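Local coordinates for sensor protein (Bacteroides thetaiotaomicron, PDB 2X7X) that binds fructose with this periplasmic sensor domain of a hybrid two-component system, whose cytoplasmic part is probably a histidine kinase and transcription regulator, at residues H195-A200 / S237-T242; R115-Y120 / V219-L224; V132-L137 / E176-S181. All coordinates share one frame; numbering follows the deposited sequence.

Contact 1. Residues H195-A200 / S237-T242. With FRU (beta-D-fructofuranose), chain E.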
ATOM      1  N   HIS A 195      -5.197   9.804  20.767  1.00 20.22           N
ATOM      2  CA  HIS A 195      -4.852  10.798  19.733  1.00 20.79           C
ATOM      3  C   HIS A 195      -3.668  10.398  18.859  1.00 21.06           C
ATOM      4  O   HIS A 195      -3.496  10.940  17.773  1.00 21.39           O
ATOM      5  CB  HIS A 195      -4.639  12.197  20.335  1.00 20.85           C
ATOM      6  CG  HIS A 195      -5.913  12.919  20.680  1.00 21.41           C
ATOM      7  ND1 HIS A 195      -5.973  14.294  20.822  1.00 21.18           N
ATOM      8  CD2 HIS A 195      -7.169  12.462  20.900  1.00 19.59           C
ATOM      9  CE1 HIS A 195      -7.211  14.649  21.119  1.00 21.33           C
ATOM     10  NE2 HIS A 195      -7.953  13.554  21.181  1.00 21.90           N
ATOM     11  N   ASN A 196      -2.844   9.460  19.317  1.00 21.23           N
ATOM     12  CA  ASN A 196      -1.886   8.847  18.403  1.00 21.60           C
ATOM     13  C   ASN A 196      -1.591   7.390  18.704  1.00 21.73           C
ATOM     14  O   ASN A 196      -2.063   6.845  19.704  1.00 21.80           O
ATOM     15  CB  ASN A 196      -0.602   9.679  18.246  1.00 21.17           C
ATOM     16  CG  ASN A 196       0.341   9.581  19.449  1.00 22.92           C
ATOM     17  OD1 ASN A 196       0.068   8.917  20.469  1.00 22.20           O
ATOM     18  ND2 ASN A 196       1.478  10.253  19.322  1.00 22.57           N
ATOM     19  N   ASP A 197      -0.791   6.781  17.831  1.00 22.31           N
ATOM     20  CA  ASP A 197      -0.437   5.362  17.909  1.00 22.07           C
ATOM     21  C   ASP A 197       0.667   5.106  18.912  1.00 22.36           C
ATOM     22  O   ASP A 197       1.200   4.000  18.949  1.00 23.21           O
ATOM     23  CB  ASP A 197       0.027   4.848  16.544  1.00 21.91           C
ATOM     24  CG  ASP A 197      -1.066   4.880  15.496  1.00 21.88           C
ATOM     25  OD1 ASP A 197      -2.267   4.903  15.843  1.00 22.71           O
ATOM     26  OD2 ASP A 197      -0.722   4.874  14.302  1.00 22.91           O
ATOM     27  N   ARG A 198       1.049   6.122  19.685  1.00 22.19           N
ATOM     28  CA  ARG A 198       1.960   5.925  20.812  1.00 21.71           C
ATOM     29  C   ARG A 198       1.148   5.941  22.122  1.00 22.03           C
ATOM     30  O   ARG A 198       1.380   5.134  23.026  1.00 21.95           O
ATOM     31  CB  ARG A 198       3.060   6.979  20.829  1.00 21.50           C
ATOM     32  CG  ARG A 198       4.090   6.841  19.690  1.00 21.90           C
ATOM     33  CD  ARG A 198       5.334   7.762  19.884  1.00 20.95           C
ATOM     34  NE  ARG A 198       5.004   9.179  20.160  1.00 19.17           N
ATOM     35  CZ  ARG A 198       4.576  10.053  19.247  1.00 17.09           C
ATOM     36  NH1 ARG A 198       4.389   9.692  17.976  1.00 12.29           N
ATOM     37  NH2 ARG A 198       4.310  11.296  19.619  1.00 16.04           N
ATOM     38  N   ILE A 199       0.179   6.850  22.210  1.00 21.33           N
ATOM     39  CA  ILE A 199      -0.801   6.803  23.281  1.00 20.61           C
ATOM     40  C   ILE A 199      -1.500   5.427  23.310  1.00 20.75           C
ATOM     41  O   ILE A 199      -1.634   4.803  24.373  1.00 20.75           O
ATOM     42  CB  ILE A 199      -1.811   7.970  23.154  1.00 19.93           C
ATOM     43  CG1 ILE A 199      -1.114   9.297  23.483  1.00 20.73           C
ATOM     44  CG2 ILE A 199      -2.978   7.790  24.072  1.00 19.12           C
ATOM     45  CD1 ILE A 199      -1.766  10.536  22.896  1.00 18.27           C
ATOM     46  N   ALA A 200      -1.898   4.945  22.140  1.00 20.78           N
ATOM     47  CA  ALA A 200      -2.746   3.748  22.039  1.00 21.10           C
ATOM     48  C   ALA A 200      -2.205   2.475  22.715  1.00 21.22           C
ATOM     49  O   ALA A 200      -2.899   1.889  23.545  1.00 21.25           O
ATOM     50  CB  ALA A 200      -3.146   3.487  20.592  1.00 20.97           C
ATOM     51  N   SER A 237      -3.667  -7.151  16.078  1.00 29.51           N
ATOM     52  CA  SER A 237      -4.937  -7.141  16.819  1.00 29.66           C
ATOM     53  C   SER A 237      -4.902  -6.364  18.139  1.00 29.74           C
ATOM     54  O   SER A 237      -5.736  -6.607  19.023  1.00 30.15           O
ATOM     55  CB  SER A 237      -5.444  -8.567  17.067  1.00 29.45           C
ATOM     56  OG  SER A 237      -6.293  -8.984  16.011  1.00 30.81           O
ATOM     57  N   VAL A 238      -3.950  -5.440  18.268  1.00 29.09           N
ATOM     58  CA  VAL A 238      -3.864  -4.562  19.434  1.00 28.80           C
ATOM     59  C   VAL A 238      -4.725  -3.297  19.244  1.00 28.26           C
ATOM     60  O   VAL A 238      -5.438  -2.874  20.148  1.00 28.18           O
ATOM     61  CB  VAL A 238      -2.395  -4.177  19.724  1.00 29.31           C
ATOM     62  CG1 VAL A 238      -2.301  -3.160  20.873  1.00 28.24           C
ATOM     63  CG2 VAL A 238      -1.566  -5.448  20.031  1.00 29.74           C
ATOM     64  N   LEU A 239      -4.635  -2.698  18.062  1.00 27.38           N
ATOM     65  CA  LEU A 239      -5.472  -1.579  17.685  1.00 25.93           C
ATOM     66  C   LEU A 239      -6.585  -2.081  16.779  1.00 25.33           C
ATOM     67  O   LEU A 239      -6.338  -2.864  15.844  1.00 25.02           O
ATOM     68  CB  LEU A 239      -4.641  -0.567  16.906  1.00 25.94           C
ATOM     69  CG  LEU A 239      -3.911   0.555  17.618  1.00 26.07           C
ATOM     70  CD1 LEU A 239      -3.082   1.309  16.587  1.00 26.65           C
ATOM     71  CD2 LEU A 239      -4.910   1.481  18.261  1.00 26.49           C
ATOM     72  N   ASP A 240      -7.807  -1.629  17.026  1.00 24.11           N
ATOM     73  CA  ASP A 240      -8.887  -2.009  16.145  1.00 23.57           C
ATOM     74  C   ASP A 240      -8.896  -1.163  14.901  1.00 23.11           C
ATOM     75  O   ASP A 240      -9.257  -1.637  13.835  1.00 23.27           O
ATOM     76  CB  ASP A 240     -10.211  -1.926  16.854  1.00 23.78           C
ATOM     77  CG  ASP A 240     -10.291  -2.887  18.008  1.00 25.05           C
ATOM     78  OD1 ASP A 240     -10.896  -3.969  17.832  1.00 25.87           O
ATOM     79  OD2 ASP A 240      -9.726  -2.569  19.078  1.00 25.74           O
ATOM     80  N   ALA A 241      -8.471   0.086  15.036  1.00 22.57           N
ATOM     81  CA  ALA A 241      -8.416   1.012  13.914  1.00 22.14           C
ATOM     82  C   ALA A 241      -7.422   2.125  14.193  1.00 21.88           C
ATOM     83  O   ALA A 241      -7.151   2.465  15.346  1.00 21.99           O
ATOM     84  CB  ALA A 241      -9.812   1.598  13.606  1.00 21.62           C
ATOM     85  N   THR A 242      -6.875   2.685  13.127  1.00 21.64           N
ATOM     86  CA  THR A 242      -6.086   3.901  13.222  1.00 21.72           C
ATOM     87  C   THR A 242      -6.216   4.693  11.924  1.00 21.49           C
ATOM     88  O   THR A 242      -6.565   4.139  10.889  1.00 21.56           O
ATOM     89  CB  THR A 242      -4.614   3.623  13.607  1.00 21.92           C
ATOM     90  OG1 THR A 242      -3.931   4.868  13.803  1.00 22.03           O
ATOM     91  CG2 THR A 242      -3.902   2.779  12.533  1.00 21.61           C
TER
HETATM   92  C1  FRU E1335       4.423  13.211  15.924  1.00 24.07           C
HETATM   93  C2  FRU E1335       3.052  13.319  16.565  1.00 22.70           C
HETATM   94  C3  FRU E1335       2.055  12.334  15.961  1.00 21.51           C
HETATM   95  C4  FRU E1335       0.779  13.152  15.926  1.00 21.98           C
HETATM   96  C5  FRU E1335       1.321  14.520  15.537  1.00 22.73           C
HETATM   97  C6  FRU E1335       0.432  15.704  15.912  1.00 23.46           C
HETATM   98  O1  FRU E1335       5.387  13.872  16.740  1.00 24.20           O
HETATM   99  O2  FRU E1335       3.197  13.147  17.979  1.00 22.07           O
HETATM  100  O3  FRU E1335       1.948  11.114  16.709  1.00 19.62           O
HETATM  101  O4  FRU E1335      -0.187  12.638  15.002  1.00 21.48           O
HETATM  102  O5  FRU E1335       2.530  14.614  16.294  1.00 23.02           O
HETATM  103  O6  FRU E1335       0.998  16.918  15.378  1.00 24.64           O
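Asp-197 reaches over to Thr-242, and its side chain is best followed outward. CB leaves the loop alongside the other segment rather than straight at it; with chi1 at -65°, CG lies beside the backbone N and anti to the carbonyl carbon, which swings the carboxylate across until Asp-197 CG is 3.3 Å from Thr-242 OG1. At the tip, Asp-197 OD1 accepts a hydrogen bond from Thr-242 OG1 at 2.6 Å, through its syn lone pair, the two side chains lying roughly perpendicular. Asp-197 OD1 also lies 3.8 Å from Leu-239 CD1, while OD2 takes a backbone N-H from segment 219-224. Both oxygens of this buried carboxylate thus have donors. Thr-242 presents OG1 because chi1 of -175° sets the hydroxyl anti to its own N. Beyond the acid, Ala-200 CB meets Leu-239 CD2 at 3.5 Å, a small apolar patch beside the first turn of helix 199-209.

The setting is the second lobe of a periplasmic binding protein fold: the loop 195-198 follows at the C-terminal end of strand 191-194, and Thr-242 sits on strand 241-244 of the same sheet. Here the residues flanking Asp-197 turn to the sugar. Asn-196 OD1 forms an Asx motif, taking the N-H of Ile-199 almost straight at 2.7 Å, and so fixes the amide with Asn-196 ND2 turned to fructose O3 (2.8 Å); ND2 also donates to Trp-170 O. Arg-198 sends NH2 to fructose O2 at 2.7 Å, the N-H pointing within 10° of straight, with a weaker, more bent bond from NH1 to O3. Its NE forms a salt bridge with Glu-171, a second-shell acid that grips the guanidinium at a nitrogen not used for the sugar.

Contact 2. Residues R115-Y120 / V219-L224. With FRU (beta-D-fructofuranose), chain E.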
ATOM      1  N   ARG A 115     -13.650  13.656  13.670  1.00 24.05           N
ATOM      2  CA  ARG A 115     -14.987  13.342  13.204  1.00 24.07           C
ATOM      3  C   ARG A 115     -15.053  11.898  12.746  1.00 23.63           C
ATOM      4  O   ARG A 115     -15.906  11.142  13.213  1.00 23.81           O
ATOM      5  CB  ARG A 115     -15.344  14.271  12.071  1.00 24.73           C
ATOM      6  CG  ARG A 115     -16.812  14.411  11.807  1.00 28.09           C
ATOM      7  CD  ARG A 115     -17.019  14.707  10.320  1.00 34.52           C
ATOM      8  NE  ARG A 115     -18.336  15.262  10.075  1.00 39.88           N
ATOM      9  CZ  ARG A 115     -18.729  16.448  10.530  1.00 42.44           C
ATOM     10  NH1 ARG A 115     -19.956  16.894  10.260  1.00 42.67           N
ATOM     11  NH2 ARG A 115     -17.885  17.189  11.248  1.00 43.94           N
ATOM     12  N   SER A 116     -14.134  11.511  11.858  1.00 22.81           N
ATOM     13  CA  SER A 116     -13.996  10.126  11.416  1.00 21.82           C
ATOM     14  C   SER A 116     -13.825   9.122  12.562  1.00 21.93           C
ATOM     15  O   SER A 116     -14.373   8.014  12.507  1.00 22.58           O
ATOM     16  CB  SER A 116     -12.800   9.989  10.496  1.00 21.69           C
ATOM     17  OG  SER A 116     -13.008  10.661   9.295  1.00 20.96           O
ATOM     18  N   VAL A 117     -13.041   9.487  13.576  1.00 20.96           N
ATOM     19  CA  VAL A 117     -12.823   8.613  14.709  1.00 20.12           C
ATOM     20  C   VAL A 117     -14.129   8.420  15.459  1.00 20.56           C
ATOM     21  O   VAL A 117     -14.492   7.304  15.794  1.00 21.14           O
ATOM     22  CB  VAL A 117     -11.753   9.165  15.652  1.00 19.70           C
ATOM     23  CG1 VAL A 117     -11.872   8.537  17.023  1.00 19.05           C
ATOM     24  CG2 VAL A 117     -10.406   8.914  15.092  1.00 19.12           C
ATOM     25  N   GLY A 118     -14.837   9.511  15.735  1.00 20.96           N
ATOM     26  CA  GLY A 118     -16.136   9.418  16.398  1.00 20.82           C
ATOM     27  C   GLY A 118     -17.134   8.582  15.612  1.00 21.10           C
ATOM     28  O   GLY A 118     -17.853   7.772  16.205  1.00 20.82           O
ATOM     29  N   ASN A 119     -17.174   8.761  14.284  1.00 20.82           N
ATOM     30  CA  ASN A 119     -18.110   7.989  13.472  1.00 21.30           C
ATOM     31  C   ASN A 119     -17.763   6.501  13.479  1.00 21.47           C
ATOM     32  O   ASN A 119     -18.652   5.665  13.575  1.00 21.91           O
ATOM     33  CB  ASN A 119     -18.244   8.516  12.031  1.00 21.07           C
ATOM     34  CG  ASN A 119     -19.091   9.809  11.927  1.00 21.27           C
ATOM     35  OD1 ASN A 119     -19.940  10.105  12.775  1.00 20.40           O
ATOM     36  ND2 ASN A 119     -18.828  10.588  10.882  1.00 20.29           N
ATOM     37  N   TYR A 120     -16.478   6.181  13.390  1.00 21.32           N
ATOM     38  CA  TYR A 120     -16.050   4.804  13.371  1.00 21.45           C
ATOM     39  C   TYR A 120     -16.392   4.083  14.690  1.00 21.79           C
ATOM     40  O   TYR A 120     -16.872   2.950  14.669  1.00 21.97           O
ATOM     41  CB  TYR A 120     -14.558   4.702  13.042  1.00 21.80           C
ATOM     42  CG  TYR A 120     -14.049   3.290  13.132  1.00 22.71           C
ATOM     43  CD1 TYR A 120     -13.966   2.486  12.002  1.00 22.40           C
ATOM     44  CD2 TYR A 120     -13.683   2.745  14.371  1.00 22.32           C
ATOM     45  CE1 TYR A 120     -13.516   1.170  12.102  1.00 24.14           C
ATOM     46  CE2 TYR A 120     -13.239   1.449  14.479  1.00 23.04           C
ATOM     47  CZ  TYR A 120     -13.155   0.663  13.348  1.00 24.93           C
ATOM     48  OH  TYR A 120     -12.712  -0.635  13.474  1.00 26.73           O
ATOM     49  N   VAL A 219      -8.764   2.802  19.332  1.00 19.35           N
ATOM     50  CA  VAL A 219      -8.572   3.592  18.110  1.00 19.23           C
ATOM     51  C   VAL A 219      -7.479   4.636  18.283  1.00 19.33           C
ATOM     52  O   VAL A 219      -7.439   5.343  19.288  1.00 19.69           O
ATOM     53  CB  VAL A 219      -9.889   4.240  17.613  1.00 19.14           C
ATOM     54  CG1 VAL A 219      -9.671   4.881  16.271  1.00 18.78           C
ATOM     55  CG2 VAL A 219     -11.004   3.190  17.517  1.00 17.57           C
ATOM     56  N   GLY A 220      -6.575   4.705  17.310  1.00 19.43           N
ATOM     57  CA  GLY A 220      -5.461   5.648  17.360  1.00 19.51           C
ATOM     58  C   GLY A 220      -5.354   6.441  16.074  1.00 19.76           C
ATOM     59  O   GLY A 220      -6.196   6.305  15.186  1.00 20.31           O
ATOM     60  N   ILE A 221      -4.333   7.287  15.976  1.00 19.66           N
ATOM     61  CA  ILE A 221      -4.106   8.087  14.776  1.00 19.10           C
ATOM     62  C   ILE A 221      -2.625   8.018  14.432  1.00 19.75           C
ATOM     63  O   ILE A 221      -1.790   7.968  15.330  1.00 19.44           O
ATOM     64  CB  ILE A 221      -4.536   9.557  14.973  1.00 18.75           C
ATOM     65  CG1 ILE A 221      -6.020   9.644  15.336  1.00 17.07           C
ATOM     66  CG2 ILE A 221      -4.292  10.366  13.705  1.00 18.58           C
ATOM     67  CD1 ILE A 221      -6.473  10.984  15.889  1.00 11.75           C
ATOM     68  N   ASP A 222      -2.326   7.969  13.131  1.00 20.29           N
ATOM     69  CA  ASP A 222      -0.975   8.117  12.559  1.00 20.96           C
ATOM     70  C   ASP A 222      -0.787   7.083  11.466  1.00 21.86           C
ATOM     71  O   ASP A 222      -0.462   7.433  10.324  1.00 21.37           O
ATOM     72  CB  ASP A 222       0.152   8.012  13.593  1.00 20.92           C
ATOM     73  CG  ASP A 222       0.436   9.329  14.315  1.00 21.47           C
ATOM     74  OD1 ASP A 222       0.032  10.412  13.848  1.00 20.69           O
ATOM     75  OD2 ASP A 222       1.075   9.273  15.384  1.00 22.88           O
ATOM     76  N   ALA A 223      -1.000   5.813  11.824  1.00 22.93           N
ATOM     77  CA  ALA A 223      -0.923   4.681  10.884  1.00 24.20           C
ATOM     78  C   ALA A 223       0.401   4.558  10.117  1.00 24.95           C
ATOM     79  O   ALA A 223       0.393   4.359   8.906  1.00 25.01           O
ATOM     80  CB  ALA A 223      -2.111   4.713   9.895  1.00 23.62           C
ATOM     81  N   LEU A 224       1.526   4.679  10.816  1.00 26.48           N
ATOM     82  CA  LEU A 224       2.853   4.484  10.197  1.00 27.58           C
ATOM     83  C   LEU A 224       3.122   3.005   9.929  1.00 28.34           C
ATOM     84  O   LEU A 224       2.666   2.148  10.685  1.00 28.41           O
ATOM     85  CB  LEU A 224       3.964   5.020  11.110  1.00 27.24           C
ATOM     86  CG  LEU A 224       4.070   6.517  11.415  1.00 27.44           C
ATOM     87  CD1 LEU A 224       5.073   6.794  12.546  1.00 27.12           C
ATOM     88  CD2 LEU A 224       4.448   7.286  10.161  1.00 27.34           C
TER
HETATM   89  C1  FRU E1335       4.423  13.211  15.924  1.00 24.07           C
HETATM   90  C2  FRU E1335       3.052  13.319  16.565  1.00 22.70           C
HETATM   91  C3  FRU E1335       2.055  12.334  15.961  1.00 21.51           C
HETATM   92  C4  FRU E1335       0.779  13.152  15.926  1.00 21.98           C
HETATM   93  C5  FRU E1335       1.321  14.520  15.537  1.00 22.73           C
HETATM   94  C6  FRU E1335       0.432  15.704  15.912  1.00 23.46           C
HETATM   95  O1  FRU E1335       5.387  13.872  16.740  1.00 24.20           O
HETATM   96  O2  FRU E1335       3.197  13.147  17.979  1.00 22.07           O
HETATM   97  O3  FRU E1335       1.948  11.114  16.709  1.00 19.62           O
HETATM   98  O4  FRU E1335      -0.187  12.638  15.002  1.00 21.48           O
HETATM   99  O5  FRU E1335       2.530  14.614  16.294  1.00 23.02           O
HETATM  100  O6  FRU E1335       0.998  16.918  15.378  1.00 24.64           O
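Tyr-120 lays the CD2–CE2 side of its ring against Val-219, with Val-219 CG2 4.2 Å from Tyr-120 CE2; the two side chains run obliquely past each other. The ring gets there because chi1 of 175° turns CG away from the backbone N, out from helix 110-124 toward the strand. One turn back along the helix, Val-117 CG2 fits against the other branch of the same valine, 4.3 Å from Val-219 CG1, and also reaches Ile-221 CG1 at 4.5 Å. Val-219 is therefore touched on both methyls from one helix. That helix follows strand 104-108 of the first lobe's sheet and here packs on the second lobe's sheet, with Phe-243 and Ala-241 of the adjacent strand 241-244 extending the same apolar surface.

At Ile-221 the chain turns a corner, and Asp-222 looks into the fructose pocket: Asp-222 OD1 accepts from fructose O4 at 2.5 Å, and O3 is modelled too close to OD2 for its length to be trusted. No hydrogen bond joins helix and strand. Their contact is apolar and non-directional, whereas a few residues on the two oxygens of Asp-222 take sugar hydroxyls.

Contact 3. Residues V132-L137 / E176-S181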
ATOM      1  N   VAL A 132     -13.559   6.565  26.587  1.00 22.91           N
ATOM      2  CA  VAL A 132     -12.580   7.428  27.237  1.00 22.63           C
ATOM      3  C   VAL A 132     -11.628   7.994  26.172  1.00 22.45           C
ATOM      4  O   VAL A 132     -11.320   7.299  25.191  1.00 22.83           O
ATOM      5  CB  VAL A 132     -11.835   6.720  28.412  1.00 22.68           C
ATOM      6  CG1 VAL A 132     -12.810   6.368  29.516  1.00 23.22           C
ATOM      7  CG2 VAL A 132     -11.104   5.458  27.957  1.00 22.57           C
ATOM      8  N   GLU A 133     -11.193   9.249  26.356  1.00 21.81           N
ATOM      9  CA  GLU A 133     -10.306   9.955  25.417  1.00 20.92           C
ATOM     10  C   GLU A 133      -8.975  10.283  26.055  1.00 20.66           C
ATOM     11  O   GLU A 133      -8.923  10.801  27.157  1.00 21.16           O
ATOM     12  CB  GLU A 133     -10.946  11.255  24.922  1.00 21.09           C
ATOM     13  CG  GLU A 133     -10.187  11.954  23.789  1.00 21.16           C
ATOM     14  CD  GLU A 133     -10.857  13.237  23.284  1.00 22.89           C
ATOM     15  OE1 GLU A 133     -11.633  13.863  24.036  1.00 23.94           O
ATOM     16  OE2 GLU A 133     -10.589  13.653  22.137  1.00 23.66           O
ATOM     17  N   LEU A 134      -7.894   9.983  25.345  1.00 20.44           N
ATOM     18  CA  LEU A 134      -6.548  10.329  25.769  1.00 19.77           C
ATOM     19  C   LEU A 134      -5.931  11.241  24.703  1.00 19.26           C
ATOM     20  O   LEU A 134      -5.606  10.817  23.597  1.00 19.18           O
ATOM     21  CB  LEU A 134      -5.727   9.055  26.007  1.00 19.87           C
ATOM     22  CG  LEU A 134      -6.224   8.129  27.141  1.00 20.58           C
ATOM     23  CD1 LEU A 134      -5.766   6.687  26.984  1.00 20.34           C
ATOM     24  CD2 LEU A 134      -5.808   8.632  28.510  1.00 20.00           C
ATOM     25  N   THR A 135      -5.787  12.510  25.042  1.00 19.01           N
ATOM     26  CA  THR A 135      -5.443  13.534  24.050  1.00 19.00           C
ATOM     27  C   THR A 135      -3.942  13.781  23.926  1.00 19.03           C
ATOM     28  O   THR A 135      -3.162  13.451  24.819  1.00 18.78           O
ATOM     29  CB  THR A 135      -6.142  14.891  24.388  1.00 18.85           C
ATOM     30  OG1 THR A 135      -5.396  15.609  25.382  1.00 18.51           O
ATOM     31  CG2 THR A 135      -7.535  14.653  24.917  1.00 19.16           C
ATOM     32  N   GLY A 136      -3.545  14.399  22.823  1.00 19.42           N
ATOM     33  CA  GLY A 136      -2.207  15.001  22.717  1.00 19.50           C
ATOM     34  C   GLY A 136      -2.128  16.235  23.592  1.00 19.66           C
ATOM     35  O   GLY A 136      -3.113  16.625  24.225  1.00 19.11           O
ATOM     36  N   LEU A 137      -0.950  16.843  23.629  1.00 20.31           N
ATOM     37  CA  LEU A 137      -0.708  18.062  24.405  1.00 20.71           C
ATOM     38  C   LEU A 137      -1.818  19.072  24.152  1.00 20.82           C
ATOM     39  O   LEU A 137      -2.034  19.483  23.011  1.00 20.76           O
ATOM     40  CB  LEU A 137       0.651  18.648  24.011  1.00 20.50           C
ATOM     41  CG  LEU A 137       1.307  19.730  24.883  1.00 20.71           C
ATOM     42  CD1 LEU A 137       1.469  19.313  26.335  1.00 19.07           C
ATOM     43  CD2 LEU A 137       2.672  20.087  24.282  1.00 20.50           C
ATOM     44  N   GLU A 176      -0.475   5.411  29.874  1.00 27.53           N
ATOM     45  CA  GLU A 176      -0.618   4.258  30.776  1.00 28.37           C
ATOM     46  C   GLU A 176      -1.130   4.628  32.161  1.00 28.36           C
ATOM     47  O   GLU A 176      -2.071   4.009  32.664  1.00 28.37           O
ATOM     48  CB  GLU A 176       0.692   3.514  30.899  1.00 28.83           C
ATOM     49  CG  GLU A 176       1.082   2.771  29.655  1.00 31.03           C
ATOM     50  CD  GLU A 176       2.178   1.785  29.918  1.00 35.10           C
ATOM     51  OE1 GLU A 176       2.931   1.990  30.895  1.00 37.36           O
ATOM     52  OE2 GLU A 176       2.288   0.798  29.161  1.00 38.19           O
ATOM     53  N   ILE A 177      -0.527   5.652  32.764  1.00 28.30           N
ATOM     54  CA  ILE A 177      -0.974   6.127  34.064  1.00 28.07           C
ATOM     55  C   ILE A 177      -2.418   6.579  33.978  1.00 27.92           C
ATOM     56  O   ILE A 177      -3.254   6.132  34.744  1.00 27.82           O
ATOM     57  CB  ILE A 177      -0.089   7.272  34.588  1.00 28.37           C
ATOM     58  CG1 ILE A 177       1.365   6.800  34.705  1.00 29.00           C
ATOM     59  CG2 ILE A 177      -0.625   7.831  35.919  1.00 27.71           C
ATOM     60  CD1 ILE A 177       1.536   5.593  35.593  1.00 30.94           C
ATOM     61  N   GLU A 178      -2.717   7.453  33.027  1.00 28.04           N
ATOM     62  CA  GLU A 178      -4.078   7.992  32.924  1.00 27.77           C
ATOM     63  C   GLU A 178      -5.120   6.892  32.692  1.00 27.80           C
ATOM     64  O   GLU A 178      -6.180   6.903  33.329  1.00 27.93           O
ATOM     65  CB  GLU A 178      -4.147   9.084  31.865  1.00 27.37           C
ATOM     66  CG  GLU A 178      -3.425  10.337  32.277  1.00 26.91           C
ATOM     67  CD  GLU A 178      -2.961  11.153  31.096  1.00 29.13           C
ATOM     68  OE1 GLU A 178      -3.259  10.761  29.945  1.00 29.97           O
ATOM     69  OE2 GLU A 178      -2.290  12.191  31.310  1.00 28.22           O
ATOM     70  N   MET A 179      -4.806   5.927  31.820  1.00 27.52           N
ATOM     71  CA  MET A 179      -5.710   4.797  31.580  1.00 27.33           C
ATOM     72  C   MET A 179      -5.930   3.959  32.851  1.00 27.79           C
ATOM     73  O   MET A 179      -7.037   3.448  33.072  1.00 27.65           O
ATOM     74  CB  MET A 179      -5.216   3.924  30.426  1.00 26.73           C
ATOM     75  CG  MET A 179      -6.207   2.884  29.952  1.00 26.11           C
ATOM     76  SD  MET A 179      -7.744   3.572  29.262  1.00 26.87           S
ATOM     77  CE  MET A 179      -8.831   2.155  29.407  1.00 25.74           C
ATOM     78  N   ASP A 180      -4.881   3.818  33.670  1.00 28.40           N
ATOM     79  CA  ASP A 180      -4.970   3.137  34.955  1.00 28.89           C
ATOM     80  C   ASP A 180      -6.019   3.799  35.793  1.00 29.09           C
ATOM     81  O   ASP A 180      -6.891   3.140  36.341  1.00 29.31           O
ATOM     82  CB  ASP A 180      -3.663   3.236  35.714  1.00 29.45           C
ATOM     83  CG  ASP A 180      -2.774   2.047  35.514  1.00 31.07           C
ATOM     84  OD1 ASP A 180      -3.086   1.165  34.692  1.00 34.93           O
ATOM     85  OD2 ASP A 180      -1.736   1.995  36.188  1.00 33.05           O
ATOM     86  N   SER A 181      -5.932   5.119  35.889  1.00 29.45           N
ATOM     87  CA  SER A 181      -6.883   5.879  36.675  1.00 29.93           C
ATOM     88  C   SER A 181      -8.312   5.688  36.146  1.00 29.92           C
ATOM     89  O   SER A 181      -9.245   5.552  36.931  1.00 30.32           O
ATOM     90  CB  SER A 181      -6.484   7.359  36.712  1.00 29.94           C
ATOM     91  OG  SER A 181      -7.451   8.128  37.406  1.00 31.53           O
TER
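The flat group in this contact is the carboxylate of Glu-178, and Leu-134 is what it meets across the gap: Glu-178 OE1 comes to 3.6 Å from Leu-134 CD2. This is van der Waals contact of an oxygen on a methyl, with no hydrogen bond between the segments. The arrangement belongs to the alternating beta-alpha-beta layout of the second lobe of a periplasmic binding protein. Helix 172-185 is the crossover from strand 159-167 to strand 191-194, and strand 128-135, which lies between those two in the sheet, packs against it. The axes of 132-135 and 176-181 pass 9.8 Å apart and point nearly opposite ways, at 160°.

Leu-134 and Glu-178 run antiparallel alongside one another, so that CD2 also rests on the acid's CB. Leu-134 is further packed by Ile-199 and Ala-203 of the next helix, which places it in the apolar layer between sheet and helices. The glutamate chain runs straight from CG outward and touches Ala-166 and Ala-168 as well.

Met-179 supplies the other half of the packing. Its chain bends at chi2 (63°), bringing the sulfur to the methyls of the strand, where Val-132 lies roughly perpendicular to it. Met-179 SD sits 4.3 Å from Leu-134 CD1 and 4.1 Å from Val-132 CG2.

All three contacts involve strands of the second lobe's sheet, or loops and helices packed on it, and contacts 1 and 2 share the fructose. Their centres are 8 Å apart and they touch directly: Asp-197 OD2 lies 2.7 Å from Ala-223 N, and Thr-242 OG1 lies 3.0 Å from Gly-220 O. Asp-197 therefore ties together the loops that carry Asn-196 and Arg-198 on one side and Asp-222 on the other. Contact 3 stands further back, its centre 13 Å from that of contact 1 and the Leu-134 side chain about 12 Å from the sugar. It still joins contact 1 through His-195, with His-195 NE2 2.8 Å from Glu-133 OE2. Contacts 2 and 3 do not touch.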